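Local coordinates for tyrosine-protein phosphatase non-receptor type 18 (PDB 2OC3), which removes phosphate from phosphotyrosine in proteins, acting on autophosphorylated tyrosine kinases, and is represented here by its catalytic domain, at residues Trp170-Ile175 with Met211-Glu216; Cys244-Val249 with Arg286-Thr291; Asp266-Met271 with Ala277-Glu282. All coordinates share one frame; numbering follows the deposited sequence.

How the contacts relate
Along the chain, contact 1 comes first: the turn between strands 161-170 and 175-184 meets helix 209-222, closing a loop that runs through the second of these strands and strand 187-196. Contact 2 begins further on, where helix 238-254 packs against helix 282-296, so it stands in series with contact 1. Contact 3 falls wholly within the chain that contact 2 encloses, helix 264-272 meeting the loop that leads into helix 282-296. Contacts 1 and 2 touch through M211 with F287 and T291; contacts 2 and 3 touch through T245 with V267 and L288 with V268. Together they tie the sheet's hairpin to the helices near the C-terminal end.

Contact 1 of 3, residues Trp170-Ile175 with Met211-Glu216; sequences WLNEDI and MLAMVE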
ATOM      1  N   TRP A 170      -2.200  15.962  13.250  1.00 11.87           N
ATOM      2  CA  TRP A 170      -0.921  15.292  13.357  1.00 10.36           C
ATOM      3  C   TRP A 170      -0.928  14.306  14.514  1.00 12.58           C
ATOM      4  O   TRP A 170      -1.140  14.701  15.668  1.00 17.80           O
ATOM      5  CB  TRP A 170       0.227  16.282  13.514  1.00 10.32           C
ATOM      6  CG  TRP A 170       0.489  17.078  12.286  1.00  9.32           C
ATOM      7  CD1 TRP A 170      -0.204  18.161  11.838  1.00 12.07           C
ATOM      8  CD2 TRP A 170       1.513  16.836  11.305  1.00 10.78           C
ATOM      9  NE1 TRP A 170       0.325  18.607  10.666  1.00 12.81           N
ATOM     10  CE2 TRP A 170       1.386  17.815  10.308  1.00 12.04           C
ATOM     11  CE3 TRP A 170       2.539  15.889  11.194  1.00 10.31           C
ATOM     12  CZ2 TRP A 170       2.234  17.870   9.197  1.00 10.30           C
ATOM     13  CZ3 TRP A 170       3.388  15.953  10.103  1.00 11.22           C
ATOM     14  CH2 TRP A 170       3.247  16.944   9.135  1.00 10.57           C
ATOM     15  N   LEU A 171      -0.755  13.012  14.246  1.00 12.40           N
ATOM     16  CA  LEU A 171      -0.715  12.020  15.336  1.00 11.75           C
ATOM     17  C   LEU A 171       0.616  12.029  16.091  1.00 13.52           C
ATOM     18  O   LEU A 171       0.692  11.677  17.276  1.00 17.67           O
ATOM     19  CB  LEU A 171      -0.985  10.612  14.777  1.00 19.71           C
ATOM     20  CG  LEU A 171      -2.294  10.466  13.988  1.00 27.49           C
ATOM     21  CD1 LEU A 171      -2.503   8.991  13.638  1.00 28.07           C
ATOM     22  CD2 LEU A 171      -3.507  11.036  14.760  1.00 26.82           C
ATOM     23  N   ASN A 172       1.678  12.369  15.356  1.00 13.51           N
ATOM     24  CA  ASN A 172       3.041  12.538  15.854  1.00 10.10           C
ATOM     25  C   ASN A 172       3.805  13.350  14.784  1.00 11.34           C
ATOM     26  O   ASN A 172       3.187  13.780  13.805  1.00 10.92           O
ATOM     27  CB  ASN A 172       3.667  11.205  16.180  1.00 13.21           C
ATOM     28  CG  ASN A 172       3.741  10.296  14.990  1.00 18.44           C
ATOM     29  OD1 ASN A 172       4.206  10.702  13.940  1.00 13.13           O
ATOM     30  ND2 ASN A 172       3.311   9.048  15.155  1.00 13.41           N
ATOM     31  N   GLU A 173       5.095  13.614  14.956  1.00 13.70           N
ATOM     32  CA  GLU A 173       5.754  14.536  14.021  1.00 13.54           C
ATOM     33  C   GLU A 173       5.843  14.026  12.588  1.00 10.87           C
ATOM     34  O   GLU A 173       6.125  14.796  11.645  1.00 13.08           O
ATOM     35  CB  GLU A 173       7.153  14.975  14.496  1.00 18.69           C
ATOM     36  CG  GLU A 173       8.168  13.900  14.562  1.00 20.88           C
ATOM     37  CD  GLU A 173       9.563  14.414  14.935  1.00 28.99           C
ATOM     38  OE1 GLU A 173      10.263  14.981  14.055  1.00 26.71           O
ATOM     39  OE2 GLU A 173       9.952  14.241  16.110  1.00 46.52           O
ATOM     40  N   ASP A 174       5.600  12.719  12.402  1.00  9.32           N
ATOM     41  CA  ASP A 174       5.759  12.098  11.092  1.00  7.99           C
ATOM     42  C   ASP A 174       4.462  11.652  10.425  1.00  7.02           C
ATOM     43  O   ASP A 174       4.517  11.218   9.265  1.00  9.02           O
ATOM     44  CB  ASP A 174       6.685  10.886  11.217  1.00  8.37           C
ATOM     45  CG  ASP A 174       8.067  11.295  11.675  1.00 14.67           C
ATOM     46  OD1 ASP A 174       8.677  12.162  11.022  1.00 12.74           O
ATOM     47  OD2 ASP A 174       8.515  10.841  12.759  1.00 18.01           O
ATOM     48  N   ILE A 175       3.325  11.724  11.109  1.00  7.10           N
ATOM     49  CA  ILE A 175       2.084  11.149  10.578  1.00  6.25           C
ATOM     50  C   ILE A 175       0.929  12.131  10.660  1.00  7.45           C
ATOM     51  O   ILE A 175       0.610  12.627  11.779  1.00  9.46           O
ATOM     52  CB  ILE A 175       1.639   9.884  11.359  1.00 10.05           C
ATOM     53  CG1 ILE A 175       2.751   8.849  11.437  1.00  9.44           C
ATOM     54  CG2 ILE A 175       0.396   9.264  10.741  1.00 12.05           C
ATOM     55  CD1 ILE A 175       3.321   8.328  10.180  1.00 11.61           C
ATOM     56  N   MET A 211       5.897   4.742  12.184  1.00  9.55           N
ATOM     57  CA  MET A 211       5.211   3.874  11.220  1.00  8.76           C
ATOM     58  C   MET A 211       4.313   2.874  11.942  1.00 10.16           C
ATOM     59  O   MET A 211       3.184   2.602  11.505  1.00 10.67           O
ATOM     60  CB  MET A 211       6.199   3.117  10.340  1.00 11.64           C
ATOM     61  CG  MET A 211       5.515   2.178   9.358  1.00 14.10           C
ATOM     62  SD  MET A 211       6.710   1.203   8.382  1.00 16.69           S
ATOM     63  CE  MET A 211       7.531   0.269   9.656  1.00 15.98           C
ATOM     64  N   LEU A 212       4.800   2.284  13.049  1.00  8.34           N
ATOM     65  CA  LEU A 212       3.927   1.388  13.822  1.00  9.45           C
ATOM     66  C   LEU A 212       2.672   2.116  14.317  1.00  8.85           C
ATOM     67  O   LEU A 212       1.567   1.558  14.308  1.00 11.27           O
ATOM     68  CB  LEU A 212       4.686   0.795  15.020  1.00 12.80           C
ATOM     69  CG  LEU A 212       5.541  -0.388  14.671  1.00 15.50           C
ATOM     70  CD1 LEU A 212       6.440  -0.744  15.861  1.00 20.07           C
ATOM     71  CD2 LEU A 212       4.647  -1.592  14.300  1.00 14.79           C
ATOM     72  N   ALA A 213       2.841   3.351  14.796  1.00  8.53           N
ATOM     73  CA  ALA A 213       1.726   4.196  15.239  1.00  8.38           C
ATOM     74  C   ALA A 213       0.715   4.374  14.099  1.00  8.77           C
ATOM     75  O   ALA A 213      -0.490   4.342  14.296  1.00  9.62           O
ATOM     76  CB  ALA A 213       2.243   5.556  15.706  1.00 11.46           C
ATOM     77  N   MET A 214       1.233   4.544  12.884  1.00  7.00           N
ATOM     78  CA  MET A 214       0.370   4.705  11.693  1.00  8.36           C
ATOM     79  C   MET A 214      -0.483   3.453  11.460  1.00  6.52           C
ATOM     80  O   MET A 214      -1.672   3.559  11.177  1.00  8.85           O
ATOM     81  CB  MET A 214       1.250   5.031  10.489  1.00  9.18           C
ATOM     82  CG  MET A 214       0.501   5.309   9.227  1.00  8.51           C
ATOM     83  SD  MET A 214       1.658   5.291   7.802  1.00 11.94           S
ATOM     84  CE  MET A 214       0.638   6.031   6.496  1.00 10.45           C
ATOM     85  N   VAL A 215       0.163   2.289  11.522  1.00  8.98           N
ATOM     86  CA  VAL A 215      -0.530   1.010  11.336  1.00  9.07           C
ATOM     87  C   VAL A 215      -1.545   0.779  12.455  1.00  8.19           C
ATOM     88  O   VAL A 215      -2.677   0.381  12.192  1.00  8.46           O
ATOM     89  CB  VAL A 215       0.462  -0.154  11.224  1.00  8.68           C
ATOM     90  CG1 VAL A 215      -0.287  -1.489  11.264  1.00  9.96           C
ATOM     91  CG2 VAL A 215       1.218  -0.054   9.909  1.00 11.37           C
ATOM     92  N   GLU A 216      -1.148   1.070  13.684  1.00  8.06           N
ATOM     93  CA  GLU A 216      -2.067   0.922  14.810  1.00  8.60           C
ATOM     94  C   GLU A 216      -3.322   1.778  14.620  1.00  9.86           C
ATOM     95  O   GLU A 216      -4.456   1.325  14.845  1.00 11.12           O
ATOM     96  CB  GLU A 216      -1.364   1.290  16.132  1.00  9.66           C
ATOM     97  CG  GLU A 216      -0.238   0.323  16.545  1.00  9.63           C
ATOM     98  CD  GLU A 216       0.760   0.889  17.519  1.00 16.86           C
ATOM     99  OE1 GLU A 216       0.657   2.068  17.939  1.00 17.17           O
ATOM    100  OE2 GLU A 216       1.712   0.132  17.856  1.00 19.62           O
TER
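The hairpin turn that takes strand 161-170 into strand 175-184 of the main mixed sheet sets N172 and I175 against A213 and M214 of helix 209-222. N172 to I175 form a type I beta turn, and below it the backbone N of L171 donates to I175 O at 2.8 Å. The turn is reinforced by N172 itself: its OD1 accepts from D174 N at 2.9 Å, in the carbonyl plane, which makes an Asx turn. With chi1 at 60°, CG of N172 is flanked by both N and C of its own backbone, which turns OD1 back to D174 N. The amide nitrogen then faces the helix, where ND2 lies 3.7 Å from A213 CB. That is packing of an amide against a methyl, not a polar bond.

I175 supplies the apolar half. Its CG1 branch runs beside the backbone N, and a second bend (chi2 -58°) carries CD1 to M214 CB at 3.9 Å. The two side chains cross at about a right angle, M214 being extended from CB to CE, so isoleucine's end methyl meets the base of the methionine rather than its sulfur. L194 touches both I175 and M214, so strand 187-196 is packed against both turn and helix. The side chain of M214 is about 9 Å from that of C233, the predicted phosphocysteine nucleophile. D174 adds polar ties nearby, with OD1 bonded to S198 OG and OD2 to H210 ND1. Contact between 170-175 and 211-216 themselves is thus van der Waals, with the Asx turn keeping the amide of N172 oriented, while the D174-H210 bond ties the turn to the start of the helix.

Contact 2 of 3, residues Cys244-Val249 with Arg286-Thr291; sequences CTVDYV and RFLYHT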
ATOM      1  N   CYS A 244       2.363  -3.033   4.163  1.00  5.54           N
ATOM      2  CA  CYS A 244       1.471  -4.202   4.097  1.00  6.79           C
ATOM      3  C   CYS A 244       2.047  -5.343   4.907  1.00  9.64           C
ATOM      4  O   CYS A 244       1.301  -6.075   5.605  1.00  9.52           O
ATOM      5  CB  CYS A 244       1.223  -4.665   2.669  1.00  8.77           C
ATOM      6  SG  CYS A 244       0.258  -3.453   1.678  1.00  9.15           S
ATOM      7  N   THR A 245       3.358  -5.519   4.862  1.00  7.49           N
ATOM      8  CA  THR A 245       3.973  -6.627   5.589  1.00  6.81           C
ATOM      9  C   THR A 245       3.902  -6.382   7.101  1.00  8.45           C
ATOM     10  O   THR A 245       3.628  -7.317   7.876  1.00  9.82           O
ATOM     11  CB  THR A 245       5.440  -6.847   5.167  1.00  9.40           C
ATOM     12  OG1 THR A 245       5.488  -7.115   3.760  1.00 11.24           O
ATOM     13  CG2 THR A 245       6.044  -8.022   5.936  1.00 13.27           C
ATOM     14  N   VAL A 246       4.135  -5.145   7.538  1.00  7.07           N
ATOM     15  CA  VAL A 246       4.069  -4.841   8.958  1.00  7.83           C
ATOM     16  C   VAL A 246       2.650  -5.123   9.470  1.00  7.80           C
ATOM     17  O   VAL A 246       2.439  -5.732  10.536  1.00  9.27           O
ATOM     18  CB  VAL A 246       4.476  -3.371   9.216  1.00  7.98           C
ATOM     19  CG1 VAL A 246       4.115  -2.925  10.672  1.00  7.86           C
ATOM     20  CG2 VAL A 246       5.942  -3.157   8.899  1.00  7.99           C
ATOM     21  N   ASP A 247       1.652  -4.706   8.709  1.00  6.99           N
ATOM     22  CA  ASP A 247       0.281  -4.937   9.132  1.00  5.54           C
ATOM     23  C   ASP A 247      -0.041  -6.411   9.132  1.00  8.01           C
ATOM     24  O   ASP A 247      -0.721  -6.879  10.055  1.00  8.79           O
ATOM     25  CB  ASP A 247      -0.736  -4.251   8.227  1.00  8.94           C
ATOM     26  CG  ASP A 247      -2.148  -4.510   8.679  1.00 10.52           C
ATOM     27  OD1 ASP A 247      -2.567  -3.845   9.652  1.00  9.91           O
ATOM     28  OD2 ASP A 247      -2.830  -5.350   8.083  1.00  9.36           O
ATOM     29  N   TYR A 248       0.352  -7.144   8.087  1.00  7.77           N
ATOM     30  CA  TYR A 248       0.130  -8.600   8.032  1.00  7.96           C
ATOM     31  C   TYR A 248       0.711  -9.291   9.286  1.00  8.41           C
ATOM     32  O   TYR A 248       0.032 -10.105   9.961  1.00  9.87           O
ATOM     33  CB  TYR A 248       0.751  -9.137   6.747  1.00  7.85           C
ATOM     34  CG  TYR A 248       0.519 -10.610   6.461  1.00 10.60           C
ATOM     35  CD1 TYR A 248      -0.421 -11.004   5.514  1.00 12.90           C
ATOM     36  CD2 TYR A 248       1.322 -11.584   7.050  1.00 11.26           C
ATOM     37  CE1 TYR A 248      -0.610 -12.353   5.210  1.00 13.04           C
ATOM     38  CE2 TYR A 248       1.134 -12.930   6.752  1.00 10.77           C
ATOM     39  CZ  TYR A 248       0.162 -13.289   5.844  1.00 14.31           C
ATOM     40  OH  TYR A 248      -0.040 -14.620   5.498  1.00 20.86           O
ATOM     41  N   VAL A 249       1.971  -8.996   9.592  1.00  7.79           N
ATOM     42  CA  VAL A 249       2.638  -9.612  10.745  1.00  8.78           C
ATOM     43  C   VAL A 249       1.962  -9.182  12.047  1.00  9.33           C
ATOM     44  O   VAL A 249       1.780 -10.000  12.975  1.00 10.40           O
ATOM     45  CB  VAL A 249       4.143  -9.367  10.737  1.00  9.27           C
ATOM     46  CG1 VAL A 249       4.803  -9.992  11.997  1.00 12.69           C
ATOM     47  CG2 VAL A 249       4.751  -9.929   9.456  1.00  9.38           C
ATOM     48  N   ARG A 286      15.704  -4.682   6.034  1.00 11.63           N
ATOM     49  CA  ARG A 286      16.285  -4.564   7.381  1.00 12.17           C
ATOM     50  C   ARG A 286      15.331  -3.759   8.288  1.00 12.88           C
ATOM     51  O   ARG A 286      15.120  -4.134   9.456  1.00 13.93           O
ATOM     52  CB  ARG A 286      17.661  -3.908   7.332  1.00 16.11           C
ATOM     53  CG  ARG A 286      18.780  -4.748   6.775  1.00 25.98           C
ATOM     54  CD  ARG A 286      20.138  -3.981   6.841  1.00 25.73           C
ATOM     55  NE  ARG A 286      21.227  -4.777   6.253  1.00 26.99           N
ATOM     56  CZ  ARG A 286      21.830  -5.795   6.862  1.00 38.25           C
ATOM     57  NH1 ARG A 286      21.483  -6.147   8.098  1.00 31.19           N
ATOM     58  NH2 ARG A 286      22.796  -6.467   6.233  1.00 47.65           N
ATOM     59  N   PHE A 287      14.778  -2.655   7.771  1.00 11.10           N
ATOM     60  CA  PHE A 287      13.807  -1.833   8.525  1.00 10.81           C
ATOM     61  C   PHE A 287      12.580  -2.661   8.943  1.00 12.71           C
ATOM     62  O   PHE A 287      12.072  -2.553  10.093  1.00 12.59           O
ATOM     63  CB  PHE A 287      13.400  -0.655   7.688  1.00 11.13           C
ATOM     64  CG  PHE A 287      12.449   0.306   8.366  1.00 11.81           C
ATOM     65  CD1 PHE A 287      12.837   1.030   9.475  1.00 14.19           C
ATOM     66  CD2 PHE A 287      11.212   0.576   7.810  1.00 12.53           C
ATOM     67  CE1 PHE A 287      11.968   1.946  10.034  1.00 12.31           C
ATOM     68  CE2 PHE A 287      10.361   1.511   8.378  1.00 14.11           C
ATOM     69  CZ  PHE A 287      10.751   2.175   9.488  1.00 13.63           C
ATOM     70  N   LEU A 288      12.101  -3.504   8.030  1.00 12.31           N
ATOM     71  CA  LEU A 288      10.994  -4.382   8.317  1.00 11.49           C
ATOM     72  C   LEU A 288      11.371  -5.356   9.447  1.00 11.86           C
ATOM     73  O   LEU A 288      10.581  -5.576  10.382  1.00 13.90           O
ATOM     74  CB  LEU A 288      10.622  -5.106   7.000  1.00 14.22           C
ATOM     75  CG  LEU A 288       9.557  -6.178   7.070  1.00 14.78           C
ATOM     76  CD1 LEU A 288       8.163  -5.578   7.468  1.00 14.30           C
ATOM     77  CD2 LEU A 288       9.505  -6.906   5.714  1.00 16.32           C
ATOM     78  N   TYR A 289      12.555  -5.962   9.389  1.00 13.15           N
ATOM     79  CA  TYR A 289      13.064  -6.770  10.477  1.00 13.68           C
ATOM     80  C   TYR A 289      13.109  -6.048  11.808  1.00 13.10           C
ATOM     81  O   TYR A 289      12.671  -6.591  12.802  1.00 18.37           O
ATOM     82  CB  TYR A 289      14.446  -7.376  10.157  1.00 17.18           C
ATOM     83  CG  TYR A 289      14.390  -8.838   9.780  1.00 19.84           C
ATOM     84  CD1 TYR A 289      14.247  -9.213   8.452  1.00 18.98           C
ATOM     85  CD2 TYR A 289      14.440  -9.836  10.741  1.00 20.23           C
ATOM     86  CE1 TYR A 289      14.175 -10.533   8.083  1.00 24.43           C
ATOM     87  CE2 TYR A 289      14.395 -11.200  10.373  1.00 23.03           C
ATOM     88  CZ  TYR A 289      14.251 -11.525   9.030  1.00 21.15           C
ATOM     89  OH  TYR A 289      14.179 -12.829   8.593  1.00 21.96           O
ATOM     90  N   HIS A 290      13.585  -4.810  11.807  1.00 12.40           N
ATOM     91  CA  HIS A 290      13.654  -3.990  13.012  1.00 12.23           C
ATOM     92  C   HIS A 290      12.244  -3.786  13.595  1.00 16.51           C
ATOM     93  O   HIS A 290      12.011  -3.910  14.820  1.00 15.39           O
ATOM     94  CB  HIS A 290      14.266  -2.632  12.661  1.00 16.60           C
ATOM     95  CG  HIS A 290      14.580  -1.748  13.832  1.00 23.91           C
ATOM     96  ND1 HIS A 290      14.302  -2.076  15.143  1.00 38.14           N
ATOM     97  CD2 HIS A 290      15.155  -0.524  13.866  1.00 23.70           C
ATOM     98  CE1 HIS A 290      14.706  -1.096  15.934  1.00 27.93           C
ATOM     99  NE2 HIS A 290      15.225  -0.141  15.185  1.00 29.69           N
ATOM    100  N   THR A 291      11.290  -3.492  12.709  1.00 13.25           N
ATOM    101  CA  THR A 291       9.907  -3.231  13.086  1.00 10.68           C
ATOM    102  C   THR A 291       9.269  -4.466  13.702  1.00 12.83           C
ATOM    103  O   THR A 291       8.604  -4.377  14.750  1.00 14.08           O
ATOM    104  CB  THR A 291       9.066  -2.755  11.877  1.00 13.36           C
ATOM    105  OG1 THR A 291       9.701  -1.616  11.260  1.00 11.21           O
ATOM    106  CG2 THR A 291       7.666  -2.377  12.310  1.00 13.50           C
TER
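L288 and T291 of helix 282-296 pack against T245 and V246 of helix 238-254, and this apolar packing makes up the contact between 244-249 and 286-291. CD1 of L288 lies 3.6 Å from V246 CG2 and the same distance from T245 CG2. CD2 of L288 also reaches T245 CG2, at 3.6 Å, so the threonine methyl meets both branches of the fork. L288 lies across T245 nearly at right angles but runs antiparallel alongside V246. One turn further on, T291 CG2 approaches both V246 methyls at 3.9 Å.

Segments 244-249 and 286-291 run in nearly the same direction, at a signed crossing angle of -26°, with their axes 10.4 Å apart at closest approach. In the protein-tyrosine phosphatase fold, helix 238-254 begins at the end of the signature (P-loop) sequence C233 to R239; the contact therefore lies within the helical packing behind that loop, and all four touching residues are buried.

The two threonine hydroxyls bond back into their own helices. T245 OG1, which is beside its own backbone N, bonds to G241 O one turn earlier and leaves the methyl to meet L288. T291 divides its branches in the same way: with OG1 anti to the carbonyl carbon (chi1 -54°), the hydroxyl donates to F287 O at 2.8 Å while CG2 faces V246. The hydroxyl oxygen arrives 38° out of the carbonyl plane, and T291 N reaches F287 O from the opposite face, so two donors grip that acceptor. T291 OG1 also stands over the centre of the F287 ring.

Contact 3 of 3, residues Asp266-Met271 with Ala277-Glu282; sequences DVVLKM and AAVQTE
V268 and V279 meet with their side chains crossed at about a right angle, joining helix 264-272 to the loop that follows it. V268 CG1, anti to its own nitrogen (chi1 174°), reaches the CB of V279 at 3.9 Å and that residue's CG2 at 4.0 Å, so a single methyl rests against the branch point of the other valine. Three residues on, M271 meets A278 from two directions. The alanine CB lies 3.9 Å from M271 O, against the helix backbone, and 4.0 Å from M271 CB. The methionine is bent at chi2 and chi3, which brings CE back to 4.0 Å from A278 CB; this last approach belongs to one of two modelled conformers and is less certain.

No hydrogen bond links the two segments directly, but R272, the next residue along the helix, fastens the loop: its NE bonds to A278 O and its NH2 to V279 O. This is the Q-loop of protein-tyrosine phosphatases, named for its glutamine; here that is Q280, which probably contacts substrate, as in related enzymes. T281 then caps the start of helix 282-296 through its OG1. Around this contact, helix 238-254 lies against V267 through T245 and Y248, helix 29-47 against L269, and helix 282-296 against V268 through Y285 and L288.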
ATOM      1  N   ASP A 266       9.368 -15.669   4.054  1.00 11.18           N
ATOM      2  CA  ASP A 266       8.271 -16.261   3.305  1.00 12.48           C
ATOM      3  C   ASP A 266       7.140 -15.247   3.083  1.00 10.43           C
ATOM      4  O   ASP A 266       6.501 -15.258   2.034  1.00 12.76           O
ATOM      5  CB  ASP A 266       7.703 -17.474   4.053  1.00 13.06           C
ATOM      6  CG  ASP A 266       8.643 -18.672   4.055  1.00 27.05           C
ATOM      7  OD1 ASP A 266       9.616 -18.709   3.265  1.00 25.67           O
ATOM      8  OD2 ASP A 266       8.390 -19.605   4.858  1.00 33.56           O
ATOM      9  N   VAL A 267       6.916 -14.377   4.063  1.00 10.22           N
ATOM     10  CA  VAL A 267       5.860 -13.346   3.945  1.00 10.72           C
ATOM     11  C   VAL A 267       6.210 -12.372   2.819  1.00  8.50           C
ATOM     12  O   VAL A 267       5.384 -12.100   1.953  1.00 10.58           O
ATOM     13  CB  VAL A 267       5.638 -12.575   5.266  1.00 13.50           C
ATOM     14  CG1 VAL A 267       4.646 -11.422   5.063  1.00 12.98           C
ATOM     15  CG2 VAL A 267       5.159 -13.552   6.385  1.00 15.20           C
ATOM     16  N   VAL A 268       7.443 -11.869   2.833  1.00 10.16           N
ATOM     17  CA  VAL A 268       7.868 -10.916   1.818  1.00  8.13           C
ATOM     18  C   VAL A 268       7.882 -11.560   0.421  1.00  8.87           C
ATOM     19  O   VAL A 268       7.400 -10.962  -0.538  1.00  9.05           O
ATOM     20  CB  VAL A 268       9.215 -10.310   2.165  1.00  9.71           C
ATOM     21  CG1 VAL A 268       9.726  -9.415   0.999  1.00  8.89           C
ATOM     22  CG2 VAL A 268       9.095  -9.495   3.502  1.00  9.41           C
ATOM     23  N   LEU A 269       8.395 -12.789   0.322  1.00  9.09           N
ATOM     24  CA  LEU A 269       8.394 -13.458  -0.979  1.00 10.30           C
ATOM     25  C   LEU A 269       6.981 -13.595  -1.503  1.00  9.86           C
ATOM     26  O   LEU A 269       6.708 -13.348  -2.681  1.00  9.75           O
ATOM     27  CB  LEU A 269       9.040 -14.842  -0.904  1.00 12.21           C
ATOM     28  CG  LEU A 269       9.219 -15.591  -2.223  1.00 12.63           C
ATOM     29  CD1 LEU A 269       9.908 -14.707  -3.273  1.00 17.07           C
ATOM     30  CD2 LEU A 269      10.010 -16.881  -1.927  1.00 14.44           C
ATOM     31  N   LYS A 270       6.066 -14.003  -0.649  1.00  8.76           N
ATOM     32  CA  LYS A 270       4.654 -14.108  -1.074  1.00 10.79           C
ATOM     33  C   LYS A 270       4.054 -12.778  -1.554  1.00  9.60           C
ATOM     34  O   LYS A 270       3.321 -12.749  -2.525  1.00 10.65           O
ATOM     35  CB  LYS A 270       3.798 -14.743   0.035  1.00 10.71           C
ATOM     36  CG  LYS A 270       4.037 -16.220   0.294  1.00 25.97           C
ATOM     37  CD  LYS A 270       2.878 -16.858   1.085  1.00 29.74           C
ATOM     38  N   MET A 271       4.386 -11.676  -0.878  1.00  9.19           N
ATOM     39  CA  MET A 271       3.982 -10.331  -1.248  0.50  5.87           C
ATOM     40  C   MET A 271       4.504  -9.972  -2.651  1.00  9.14           C
ATOM     41  O   MET A 271       3.805  -9.387  -3.490  1.00 11.70           O
ATOM     42  CB  MET A 271       4.526  -9.340  -0.208  0.50 14.31           C
ATOM     43  CG  MET A 271       3.902  -9.482   1.218  0.50  8.63           C
ATOM     44  SD  MET A 271       2.731  -8.173   1.590  0.50 15.14           S
ATOM     45  CE  MET A 271       3.709  -6.837   0.955  0.50  6.45           C
ATOM     46  N   ALA A 277       7.837  -5.861  -6.871  1.00 12.61           N
ATOM     47  CA  ALA A 277       8.861  -5.224  -6.045  1.00 13.33           C
ATOM     48  C   ALA A 277       8.405  -4.851  -4.651  1.00 15.39           C
ATOM     49  O   ALA A 277       8.974  -3.935  -4.028  1.00 16.39           O
ATOM     50  CB  ALA A 277       9.418  -4.000  -6.768  1.00 15.60           C
ATOM     51  N   ALA A 278       7.392  -5.569  -4.126  1.00 12.17           N
ATOM     52  CA  ALA A 278       6.950  -5.335  -2.740  1.00  9.56           C
ATOM     53  C   ALA A 278       8.177  -5.580  -1.834  1.00 11.96           C
ATOM     54  O   ALA A 278       8.749  -6.653  -1.811  1.00 13.64           O
ATOM     55  CB  ALA A 278       5.784  -6.263  -2.367  1.00 11.89           C
ATOM     56  N   VAL A 279       8.560  -4.543  -1.118  1.00 11.72           N
ATOM     57  CA  VAL A 279       9.783  -4.464  -0.332  1.00  9.77           C
ATOM     58  C   VAL A 279      10.944  -4.481  -1.351  1.00 11.40           C
ATOM     59  O   VAL A 279      11.384  -5.537  -1.800  1.00 14.12           O
ATOM     60  CB  VAL A 279       9.927  -5.548   0.744  1.00 10.61           C
ATOM     61  CG1 VAL A 279      11.167  -5.255   1.574  1.00 11.60           C
ATOM     62  CG2 VAL A 279       8.709  -5.613   1.616  1.00 11.65           C
ATOM     63  N   GLN A 280      11.404  -3.308  -1.740  1.00 10.96           N
ATOM     64  CA  GLN A 280      12.225  -3.159  -2.907  1.00 12.71           C
ATOM     65  C   GLN A 280      13.721  -3.246  -2.599  1.00 14.19           C
ATOM     66  O   GLN A 280      14.502  -3.707  -3.441  1.00 16.54           O
ATOM     67  CB  GLN A 280      11.886  -1.816  -3.542  1.00 16.01           C
ATOM     68  CG  GLN A 280      12.418  -1.623  -4.924  1.00 25.55           C
ATOM     69  CD  GLN A 280      11.568  -0.629  -5.682  1.00 30.94           C
ATOM     70  OE1 GLN A 280      10.886   0.217  -5.088  1.00 22.42           O
ATOM     71  NE2 GLN A 280      11.572  -0.747  -6.992  1.00 32.16           N
ATOM     72  N   THR A 281      14.128  -2.807  -1.420  1.00 10.43           N
ATOM     73  CA  THR A 281      15.553  -2.661  -1.099  1.00 11.07           C
ATOM     74  C   THR A 281      15.972  -3.400   0.162  1.00 11.91           C
ATOM     75  O   THR A 281      15.161  -3.698   1.057  1.00 10.21           O
ATOM     76  CB  THR A 281      15.957  -1.187  -0.969  1.00 19.15           C
ATOM     77  OG1 THR A 281      15.364  -0.659   0.219  1.00 15.18           O
ATOM     78  CG2 THR A 281      15.503  -0.369  -2.158  1.00 17.14           C
ATOM     79  N   GLU A 282      17.270  -3.730   0.244  1.00 12.86           N
ATOM     80  CA  GLU A 282      17.826  -4.326   1.421  1.00 13.16           C
ATOM     81  C   GLU A 282      17.572  -3.454   2.672  1.00 10.44           C
ATOM     82  O   GLU A 282      17.247  -3.991   3.732  1.00 12.59           O
ATOM     83  CB  GLU A 282      19.338  -4.612   1.224  1.00 15.92           C
ATOM     84  CG  GLU A 282      19.991  -5.284   2.402  1.00 18.62           C
ATOM     85  CD  GLU A 282      21.498  -5.393   2.274  1.00 32.23           C
ATOM     86  OE1 GLU A 282      21.991  -5.743   1.184  1.00 23.73           O
ATOM     87  OE2 GLU A 282      22.182  -5.141   3.279  1.00 30.48           O
TER